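Local coordinates for uncharacterized protein (Parabacteroides merdae, PDB 4R7F) that is of unknown function but has three immunoglobulin-like beta-sandwich domains, with an N-terminal part related to the first domain of type 9 secretion system plug proteins, at residues Tyr55-Cys60 / Gly114-Gln119; Ser70-Met75 / Gln109-Gly114. All coordinates share one frame; numbering follows the deposited sequence.

In the fold
From the N terminus, the chain runs through strand 53-60, makes the short helix 71-74 and returns, after several further strands, through 109-110 into strand 114-122. Contact 1 joins the first and last of these as antiparallel neighbours and closes the larger loop; contact 2, between 70-75 and 109-114, closes a smaller one within it. The two share Gly114, and their centres lie about 9 Å apart. Probable hydrogen bonds link them, from Tyr74 OH to Val57 O (2.7 Å) and from His59 NE2 to Ser113 O. Together they tie the helical turn to the sheet that holds strands 53-60 and 114-122.

Contact 1 of 2, residues Tyr55-Cys60 / Gly114-Gln119; sequences YNVVHC and GNYAIQ
Tyr55-Cys60 and Gly114-Gln119 run antiparallel as neighbouring strands, their axes 4.6 Å apart at the closest. Asn56, Val58 and Cys60 form hydrogen-bonded pairs with Gln119, Ala117 and Asn115. The first two are bonded in both directions, whereas at the third Cys60 N donates to Asn115 O at 2.7 Å and a water links Cys60 O with Asn115 N. Val57-Ile118 and His59-Tyr116 are the intervening non-hydrogen-bonded pairs, with their side chains on one face of the sheet. There the imidazole of His59 turns its edge to the face of the Tyr116 ring in a T-shaped stack, planes at 79° and centroids 5.0 Å apart; His59 CD2 comes 3.5 Å from Tyr116 CZ. CG of His59 is anti to the backbone N (chi1 -173°), which carries the imidazole across to its partner. Two outside bonds, ND1 with Ser67 OG and NE2 with Ser113 O, would fix the rotation of this ring. Val57 splits its methyls: CG1 meets Tyr116 CD2 at 3.6 Å, while CG2 lies beside Ile118 CD1. At the end of the row, Ile118 CG2 packs 3.8 Å from Tyr55 CB. On the other face Val58 CB meets Ala117 CB, and Cys60 SG lies near the same methyl. Strands 53-60 and 114-122 are adjacent in one sheet, flanked by 81-82 and 129-138; Leu103, from strand 96-103 of another sheet, packs on Tyr55 and Ile118, consistent with an immunoglobulin-like beta-sandwich.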
# COMPACT_ATOMS: atom_id res chain seq x y z
N TYR A 55 -27.78 -20.66 -7.92
CA TYR A 55 -27.83 -19.23 -7.56
C TYR A 55 -28.68 -18.36 -8.49
O TYR A 55 -28.89 -18.71 -9.64
CB TYR A 55 -26.42 -18.65 -7.50
CG TYR A 55 -25.68 -18.66 -8.81
CD1 TYR A 55 -25.03 -19.81 -9.25
CD2 TYR A 55 -25.60 -17.52 -9.60
CE1 TYR A 55 -24.34 -19.83 -10.44
CE2 TYR A 55 -24.89 -17.53 -10.80
CZ TYR A 55 -24.27 -18.71 -11.22
OH TYR A 55 -23.58 -18.78 -12.40
N ASN A 56 -29.16 -17.23 -7.95
CA ASN A 56 -29.76 -16.15 -8.71
C ASN A 56 -28.94 -14.86 -8.61
O ASN A 56 -28.38 -14.54 -7.56
CB ASN A 56 -31.15 -15.78 -8.17
CG ASN A 56 -32.09 -16.95 -8.13
OD1 ASN A 56 -32.10 -17.81 -9.02
ND2 ASN A 56 -32.89 -16.98 -7.11
N VAL A 57 -28.95 -14.09 -9.70
CA VAL A 57 -28.30 -12.80 -9.76
C VAL A 57 -29.34 -11.71 -9.55
O VAL A 57 -30.36 -11.65 -10.26
CB VAL A 57 -27.57 -12.66 -11.11
CG1 VAL A 57 -26.80 -11.36 -11.19
CG2 VAL A 57 -26.62 -13.82 -11.29
N VAL A 58 -29.10 -10.85 -8.56
CA VAL A 58 -29.99 -9.72 -8.28
C VAL A 58 -29.24 -8.44 -8.55
O VAL A 58 -28.17 -8.20 -7.99
CB VAL A 58 -30.51 -9.70 -6.84
CG1 VAL A 58 -31.34 -8.46 -6.61
CG2 VAL A 58 -31.34 -10.94 -6.52
N HIS A 59 -29.79 -7.61 -9.43
CA HIS A 59 -29.19 -6.34 -9.68
C HIS A 59 -29.76 -5.31 -8.68
O HIS A 59 -30.99 -5.22 -8.52
CB HIS A 59 -29.42 -5.87 -11.10
CG HIS A 59 -28.67 -4.62 -11.41
ND1 HIS A 59 -29.21 -3.36 -11.25
CD2 HIS A 59 -27.38 -4.43 -11.79
CE1 HIS A 59 -28.31 -2.45 -11.58
NE2 HIS A 59 -27.18 -3.07 -11.88
N CYS A 60 -28.85 -4.53 -8.06
CA CYS A 60 -29.21 -3.57 -7.04
C CYS A 60 -28.81 -2.15 -7.37
O CYS A 60 -27.87 -1.89 -8.10
CB CYS A 60 -28.57 -3.95 -5.69
SG CYS A 60 -29.03 -5.60 -5.10
N GLY A 114 -22.89 -1.77 -11.74
CA GLY A 114 -23.71 -1.56 -10.55
C GLY A 114 -23.45 -2.59 -9.48
O GLY A 114 -22.43 -3.33 -9.51
N ASN A 115 -24.38 -2.65 -8.53
CA ASN A 115 -24.28 -3.55 -7.40
C ASN A 115 -24.99 -4.88 -7.70
O ASN A 115 -26.13 -4.87 -8.18
CB ASN A 115 -24.90 -2.87 -6.20
CG ASN A 115 -24.03 -1.77 -5.63
OD1 ASN A 115 -22.83 -1.71 -5.88
ND2 ASN A 115 -24.66 -0.85 -4.88
N TYR A 116 -24.32 -6.00 -7.44
CA TYR A 116 -24.92 -7.34 -7.66
C TYR A 116 -24.97 -8.17 -6.37
O TYR A 116 -24.02 -8.16 -5.59
CB TYR A 116 -24.16 -8.14 -8.72
CG TYR A 116 -24.35 -7.62 -10.13
CD1 TYR A 116 -23.52 -6.64 -10.66
CD2 TYR A 116 -25.37 -8.09 -10.92
CE1 TYR A 116 -23.72 -6.14 -11.93
CE2 TYR A 116 -25.57 -7.60 -12.19
CZ TYR A 116 -24.75 -6.63 -12.69
OH TYR A 116 -24.96 -6.18 -13.95
N ALA A 117 -26.10 -8.85 -6.17
CA ALA A 117 -26.26 -9.77 -5.07
C ALA A 117 -26.56 -11.16 -5.59
O ALA A 117 -27.51 -11.39 -6.35
CB ALA A 117 -27.36 -9.29 -4.16
N ILE A 118 -25.72 -12.10 -5.17
CA ILE A 118 -25.81 -13.49 -5.58
C ILE A 118 -26.49 -14.26 -4.46
O ILE A 118 -25.91 -14.40 -3.39
CB ILE A 118 -24.42 -14.11 -5.84
CG1 ILE A 118 -23.72 -13.37 -6.97
CG2 ILE A 118 -24.55 -15.57 -6.21
CD1 ILE A 118 -24.57 -13.11 -8.19
N GLN A 119 -27.70 -14.76 -4.70
CA GLN A 119 -28.41 -15.49 -3.65
C GLN A 119 -28.30 -16.95 -3.99
O GLN A 119 -28.58 -17.33 -5.10
CB GLN A 119 -29.85 -15.08 -3.58
CG GLN A 119 -29.99 -13.60 -3.55
CD GLN A 119 -31.16 -13.17 -2.73
OE1 GLN A 119 -32.29 -13.08 -3.21
NE2 GLN A 119 -30.90 -12.91 -1.46
O HOH W 1 -26.01 0.05 -8.63

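Contact 2 of 2, residues Ser70-Met75 / Gln109-Gly114; sequences SPIEYM and QFKVSG
Lys111 lays its side chain across the short helical turn 71-74, while its own backbone N bonds to Tyr74 O at 2.7 Å. That N-H points almost straight at the oxygen (175°) but approaches from above the carbonyl plane. From there the side chain starts with Lys111 CB, which rests against the carbonyl oxygens of Tyr74 and Glu73, 3.7 Å from Glu73 O. CG stays beside the Tyr74 carbonyl. CD passes close to Ile72 O, and CE has Ile72 O and Met75 O both within 4 Å, on the same side of it. The chain is extended beyond CG, each later torsion near 180°, and this length brings Lys111 NZ to Ile72 O at 2.7 Å, in the carbonyl plane. Ile72 CD1 lies 3.7 Å from Lys111 NZ, so the ammonium group meets a hydrocarbon branch as well as its acceptor. The lysine thus bonds two carbonyls of the turn, one by its backbone and one by its tip, where a positive charge probably suits the carbonyl oxygens gathered along its path. Beside it, Val112 CG2 packs on Tyr74 CB at 3.7 Å, and CG1 of the same valine approaches Glu73 O. Met75, a selenomethionine, pairs with Phe110 as a non-hydrogen-bonded antiparallel bridge, and Met75 CA lies 3.2 Å from Gln109 O in a CA-H...O contact. This bridge belongs to a small two-stranded sheet, 75-76 with 109-110; Met75 and Phe110 pack on Val57 of strand 53-60, and Val112 on His59 of that same strand.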
# COMPACT_ATOMS: atom_id res chain seq x y z
N SER A 70 -34.91 -6.00 -15.09
CA SER A 70 -35.22 -7.42 -15.27
C SER A 70 -33.95 -8.15 -15.70
O SER A 70 -33.07 -7.55 -16.30
CB SER A 70 -36.32 -7.62 -16.33
OG SER A 70 -37.48 -6.86 -16.05
N PRO A 71 -33.84 -9.46 -15.39
CA PRO A 71 -32.62 -10.19 -15.71
C PRO A 71 -32.06 -10.01 -17.11
O PRO A 71 -30.84 -9.96 -17.28
CB PRO A 71 -33.03 -11.65 -15.51
CG PRO A 71 -34.06 -11.59 -14.44
CD PRO A 71 -34.82 -10.32 -14.70
N ILE A 72 -32.92 -9.91 -18.11
CA ILE A 72 -32.41 -9.78 -19.50
C ILE A 72 -31.68 -8.44 -19.70
O ILE A 72 -30.73 -8.36 -20.49
CB ILE A 72 -33.50 -10.05 -20.59
CG1 ILE A 72 -32.84 -10.39 -21.96
CG2 ILE A 72 -34.53 -8.92 -20.69
CD1 ILE A 72 -31.94 -11.62 -21.93
N GLU A 73 -32.10 -7.41 -18.96
CA GLU A 73 -31.44 -6.11 -19.01
C GLU A 73 -30.04 -6.13 -18.38
O GLU A 73 -29.19 -5.35 -18.79
CB GLU A 73 -32.30 -5.05 -18.30
CG GLU A 73 -33.59 -4.67 -19.03
CD GLU A 73 -34.46 -3.73 -18.21
OE1 GLU A 73 -35.19 -4.24 -17.34
OE2 GLU A 73 -34.38 -2.47 -18.41
N TYR A 74 -29.78 -7.01 -17.41
CA TYR A 74 -28.50 -6.97 -16.70
C TYR A 74 -27.56 -8.12 -16.82
O TYR A 74 -26.38 -7.93 -16.55
CB TYR A 74 -28.66 -6.63 -15.23
CG TYR A 74 -29.47 -7.58 -14.36
CD1 TYR A 74 -28.91 -8.75 -13.85
CD2 TYR A 74 -30.76 -7.23 -13.97
CE1 TYR A 74 -29.65 -9.57 -13.00
CE2 TYR A 74 -31.50 -8.02 -13.12
CZ TYR A 74 -30.96 -9.19 -12.64
OH TYR A 74 -31.73 -9.93 -11.79
N MSE A 75 -28.06 -9.28 -17.24
CA MSE A 75 -27.24 -10.51 -17.38
C MSE A 75 -27.56 -11.22 -18.67
O MSE A 75 -28.71 -11.21 -19.14
CB MSE A 75 -27.49 -11.51 -16.24
CG MSE A 75 -28.93 -12.05 -16.16
SE MSE A 75 -29.41 -13.06 -14.53
CE MSE A 75 -28.30 -14.67 -14.79
N GLN A 109 -22.79 -13.73 -17.80
CA GLN A 109 -22.01 -12.51 -17.96
C GLN A 109 -22.95 -11.34 -17.68
O GLN A 109 -24.17 -11.48 -17.75
CB GLN A 109 -21.43 -12.39 -19.37
CG GLN A 109 -20.80 -13.66 -19.92
CD GLN A 109 -21.80 -14.56 -20.60
OE1 GLN A 109 -22.64 -14.11 -21.39
NE2 GLN A 109 -21.74 -15.85 -20.28
N PHE A 110 -22.36 -10.20 -17.34
CA PHE A 110 -23.13 -9.03 -16.94
C PHE A 110 -23.19 -8.04 -18.08
O PHE A 110 -22.23 -7.87 -18.81
CB PHE A 110 -22.50 -8.37 -15.72
CG PHE A 110 -22.28 -9.30 -14.57
CD1 PHE A 110 -23.35 -9.82 -13.88
CD2 PHE A 110 -21.00 -9.67 -14.19
CE1 PHE A 110 -23.15 -10.69 -12.84
CE2 PHE A 110 -20.80 -10.51 -13.13
CZ PHE A 110 -21.88 -11.04 -12.46
N LYS A 111 -24.32 -7.36 -18.21
CA LYS A 111 -24.52 -6.40 -19.26
C LYS A 111 -24.37 -4.97 -18.78
O LYS A 111 -24.23 -4.10 -19.61
CB LYS A 111 -25.91 -6.56 -19.85
CG LYS A 111 -26.08 -7.81 -20.67
CD LYS A 111 -27.51 -7.94 -21.14
CE LYS A 111 -27.63 -9.12 -22.07
NZ LYS A 111 -29.05 -9.39 -22.36
N VAL A 112 -24.47 -4.72 -17.47
CA VAL A 112 -24.43 -3.33 -16.96
C VAL A 112 -23.61 -3.28 -15.69
O VAL A 112 -23.36 -4.29 -15.04
CB VAL A 112 -25.84 -2.74 -16.65
CG1 VAL A 112 -26.67 -2.55 -17.93
CG2 VAL A 112 -26.57 -3.61 -15.64
N SER A 113 -23.21 -2.07 -15.33
CA SER A 113 -22.47 -1.90 -14.11
C SER A 113 -23.44 -1.87 -12.94
O SER A 113 -24.65 -1.88 -13.11
CB SER A 113 -21.68 -0.60 -14.20
OG SER A 113 -22.53 0.51 -14.14
N GLY A 114 -22.89 -1.77 -11.74
CA GLY A 114 -23.71 -1.56 -10.55
C GLY A 114 -23.45 -2.59 -9.48
O GLY A 114 -22.43 -3.33 -9.51